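PfkB (Polaromonas sp. JS666, PDB 4DU5) probably transfers a phosphoryl group from ATP to a carbohydrate, acting as a pfkB-type sugar kinase. Local coordinates at residues 133-136 with 137-140; 147-150 with 151-154. One frame throughout, in Å; residues are numbered along the deposited sequence.

Interaction 1: residues 133-136 with 137-140; sequences KGSA and ASHM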
# COMPACT_ATOMS: atom_id res chain seq x y z
N LYS A 133 -4.35 6.02 -5.83
CA LYS A 133 -3.91 7.30 -6.37
C LYS A 133 -2.50 7.15 -6.89
O LYS A 133 -1.66 6.46 -6.30
CB LYS A 133 -3.95 8.41 -5.31
CG LYS A 133 -5.26 9.16 -5.20
CD LYS A 133 -5.51 9.67 -3.73
CE LYS A 133 -5.45 11.22 -3.55
NZ LYS A 133 -4.11 11.83 -3.17
N GLY A 134 -2.27 7.78 -8.04
CA GLY A 134 -0.94 7.90 -8.61
C GLY A 134 -0.29 6.59 -9.00
O GLY A 134 0.93 6.55 -9.13
N SER A 135 -1.11 5.55 -9.22
CA SER A 135 -0.66 4.19 -9.56
C SER A 135 -0.20 4.12 -11.00
O SER A 135 -0.47 5.04 -11.79
CB SER A 135 -1.77 3.18 -9.35
OG SER A 135 -2.64 3.18 -10.47
N ALA A 136 0.45 3.01 -11.36
CA ALA A 136 1.01 2.84 -12.69
C ALA A 136 -0.10 2.99 -13.73
O ALA A 136 -0.00 3.81 -14.61
CB ALA A 136 1.70 1.49 -12.81
N ALA A 137 -1.16 2.20 -13.58
CA ALA A 137 -2.36 2.33 -14.42
C ALA A 137 -2.92 3.74 -14.54
O ALA A 137 -3.42 4.09 -15.59
CB ALA A 137 -3.45 1.38 -13.94
N SER A 138 -2.86 4.57 -13.49
CA SER A 138 -3.42 5.92 -13.66
C SER A 138 -2.61 6.74 -14.66
O SER A 138 -3.10 7.71 -15.22
CB SER A 138 -3.64 6.67 -12.34
OG SER A 138 -2.45 7.18 -11.79
N HIS A 139 -1.38 6.31 -14.91
CA HIS A 139 -0.52 7.01 -15.85
C HIS A 139 -0.81 6.73 -17.33
O HIS A 139 -0.18 7.34 -18.18
CB HIS A 139 0.95 6.76 -15.51
CG HIS A 139 1.40 7.47 -14.29
ND1 HIS A 139 1.92 8.75 -14.32
CD2 HIS A 139 1.35 7.12 -12.98
CE1 HIS A 139 2.19 9.14 -13.09
NE2 HIS A 139 1.85 8.17 -12.26
N MSE A 140 -1.74 5.84 -17.65
CA MSE A 140 -2.02 5.52 -19.06
C MSE A 140 -2.66 6.69 -19.80
O MSE A 140 -3.40 7.48 -19.21
CB MSE A 140 -2.92 4.29 -19.19
CG MSE A 140 -2.41 3.11 -18.43
SE MSE A 140 -3.72 1.66 -18.28
CE MSE A 140 -3.62 0.96 -20.13

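Interaction 2: residues 147-150 with 151-154; sequences EAWL and LSAR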
# COMPACT_ATOMS: atom_id res chain seq x y z
N GLU A 147 -2.51 0.52 -31.70
CA GLU A 147 -3.60 0.47 -32.69
C GLU A 147 -3.75 -0.85 -33.44
O GLU A 147 -4.80 -1.46 -33.38
CB GLU A 147 -3.56 1.68 -33.62
CG GLU A 147 -3.73 3.01 -32.85
CD GLU A 147 -3.74 4.24 -33.75
OE1 GLU A 147 -3.56 4.07 -34.98
OE2 GLU A 147 -3.92 5.38 -33.24
N ALA A 148 -2.71 -1.31 -34.11
CA ALA A 148 -2.81 -2.60 -34.80
C ALA A 148 -3.37 -3.71 -33.90
O ALA A 148 -4.15 -4.57 -34.37
CB ALA A 148 -1.44 -3.04 -35.39
N TRP A 149 -2.97 -3.67 -32.62
CA TRP A 149 -3.29 -4.73 -31.66
C TRP A 149 -4.77 -4.72 -31.26
O TRP A 149 -5.40 -5.77 -31.13
CB TRP A 149 -2.43 -4.60 -30.41
CG TRP A 149 -2.73 -5.59 -29.37
CD1 TRP A 149 -2.46 -6.93 -29.41
CD2 TRP A 149 -3.37 -5.34 -28.12
NE1 TRP A 149 -2.91 -7.53 -28.26
CE2 TRP A 149 -3.47 -6.58 -27.45
CE3 TRP A 149 -3.86 -4.20 -27.51
CZ2 TRP A 149 -4.04 -6.70 -26.18
CZ3 TRP A 149 -4.45 -4.32 -26.24
CH2 TRP A 149 -4.53 -5.56 -25.60
N LEU A 150 -5.28 -3.52 -31.06
CA LEU A 150 -6.65 -3.28 -30.71
C LEU A 150 -7.54 -3.87 -31.81
O LEU A 150 -8.36 -4.78 -31.57
CB LEU A 150 -6.84 -1.77 -30.67
CG LEU A 150 -7.79 -1.14 -29.67
CD1 LEU A 150 -8.07 0.31 -30.07
CD2 LEU A 150 -9.05 -1.97 -29.57
N LEU A 151 -7.36 -3.34 -33.03
CA LEU A 151 -8.09 -3.74 -34.21
C LEU A 151 -8.06 -5.25 -34.47
O LEU A 151 -8.81 -5.74 -35.30
CB LEU A 151 -7.54 -2.97 -35.40
CG LEU A 151 -8.10 -1.56 -35.72
CD1 LEU A 151 -8.61 -0.75 -34.51
CD2 LEU A 151 -7.05 -0.75 -36.51
N SER A 152 -7.21 -5.99 -33.76
CA SER A 152 -7.07 -7.41 -34.02
C SER A 152 -8.03 -8.25 -33.18
O SER A 152 -7.97 -9.51 -33.17
CB SER A 152 -5.60 -7.86 -33.82
OG SER A 152 -5.32 -8.26 -32.50
N ALA A 153 -8.89 -7.57 -32.43
CA ALA A 153 -9.91 -8.23 -31.60
C ALA A 153 -11.25 -7.88 -32.20
O ALA A 153 -11.38 -6.84 -32.86
CB ALA A 153 -9.81 -7.74 -30.11
N ARG A 154 -12.26 -8.71 -31.99
CA ARG A 154 -13.58 -8.45 -32.62
C ARG A 154 -14.28 -7.28 -31.93
O ARG A 154 -15.00 -6.51 -32.55
CB ARG A 154 -14.48 -9.68 -32.56
CG ARG A 154 -13.78 -10.98 -32.85
CD ARG A 154 -14.70 -11.95 -33.54
NE ARG A 154 -15.35 -12.87 -32.62
CZ ARG A 154 -16.66 -12.92 -32.42
NH1 ARG A 154 -17.48 -12.07 -33.06
NH2 ARG A 154 -17.15 -13.81 -31.56

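Interaction 1: residues 133-136 with 137-140
Ser135 and Ser138 meet where the chain winds into a short 3-10 segment, residues 137-139, in the loop after strand 128-131, and the carbonyl of Ser135 is the focus of the turn. Among the backbone bonds the clearest is the one that closes the first 3-10 turn, from His139 N to Ala136 O at 2.9 Å. A second of the same i to i+3 kind, from Ser138 N to Ser135 O, is weak, with an N-H...O angle of 125°, and His139 N reaches the same oxygen only weakly. Met140 N continues the series to Ala137 O.

Side-chain polar contacts supplement these. Ser138 OG lies 2.9 Å from Ser135 O, within bonding distance, though its proton has another possible acceptor. With chi1 at 77°, this OG stands between its backbone N and carbonyl carbon and points at Ser135 O. Ser135 OG accepts a weak bond from Ser138 N at 3.3 Å; its stronger partner is Glu34.

The His139 ring approaches edge-on, with NE2 3.6 Å from Gly134 O. Gly134 itself adopts a positive phi of 63°, favourable to glycine. Ala136 makes a backbone bond with Lys111, and Ala136 and Ala137 pack on Arg80 and Ser79 of strand 75-81.

Chemically, one firm i to i+3 bond defines the turn, while weak or shared bonds gather on Ser135 O.

Interaction 2: residues 147-150 with 151-154
Ser152 and Trp149 share the shortest hydrogen bond across this helix end: the hydroxyl OG of Ser152 donates to Trp149 O at 2.8 Å, approaching 25° out of the carbonyl plane. With chi1 of 89°, OG stands between the backbone N and the carbonyl carbon of its own residue, which folds it back toward the preceding turn. Ser152 N also reaches Trp149 O, at 3.2 Å, although the position of that nitrogen is less sure. An alanine at Ser152 removes the hydroxyl, and Trp149 O would probably then depend, within this turn, on the less certain amide bond alone.

Two further backbone bonds carry the chain out of the helix. Leu151 N gives a straight alpha-helical bond to Glu147 O, 3.2 Å long with an N-H...O angle of 165°. Then Ala153 N bonds Leu150 O at 3.0 Å, closing the type I beta turn from Leu150 to Ala153.

The apolar contacts lie outside these bonds. Leu151 lays its branched end beside Glu147 O, and Leu151 CD1 comes 4.3 Å from Leu150 CB. Both leucines touch Met180 of helix 169-182, whereas Trp149 stacks with His103 and rests on Leu27 and Ile30 of strand 27-32. Backbone bonds from Ser152 and Arg154 to Leu27 begin the pairing of strand 153-159 with that neighbour.

The bonding thus passes from an i to i+4 helical bond to i to i+3 turn bonds, and the serine hydroxyl supplies an extra donor to a carbonyl at the helix's last turn, just where the chain becomes a strand of the central sheet.

Interactions 1 and 2 are worked examples of local bonding that shapes a change of direction, one at the entry to a 3-10 turn and the other at the exit from a helix. They come in series along the chain, between strand 128-131 of the four-stranded sheet and strand 153-159 of the nine-stranded one. The centres of interactions 1 and 2 lie about 23 Å apart. The nearest atoms of interactions 1 and 2 are about 8 Å apart, without touching. Ala136, Ala137 and Met140 touch strand 75-81, while 147-154 lead into the strand beside 27-32; both neighbours belong to the larger sheet. The two contacts thus bracket the link between the smaller sheet and the central one.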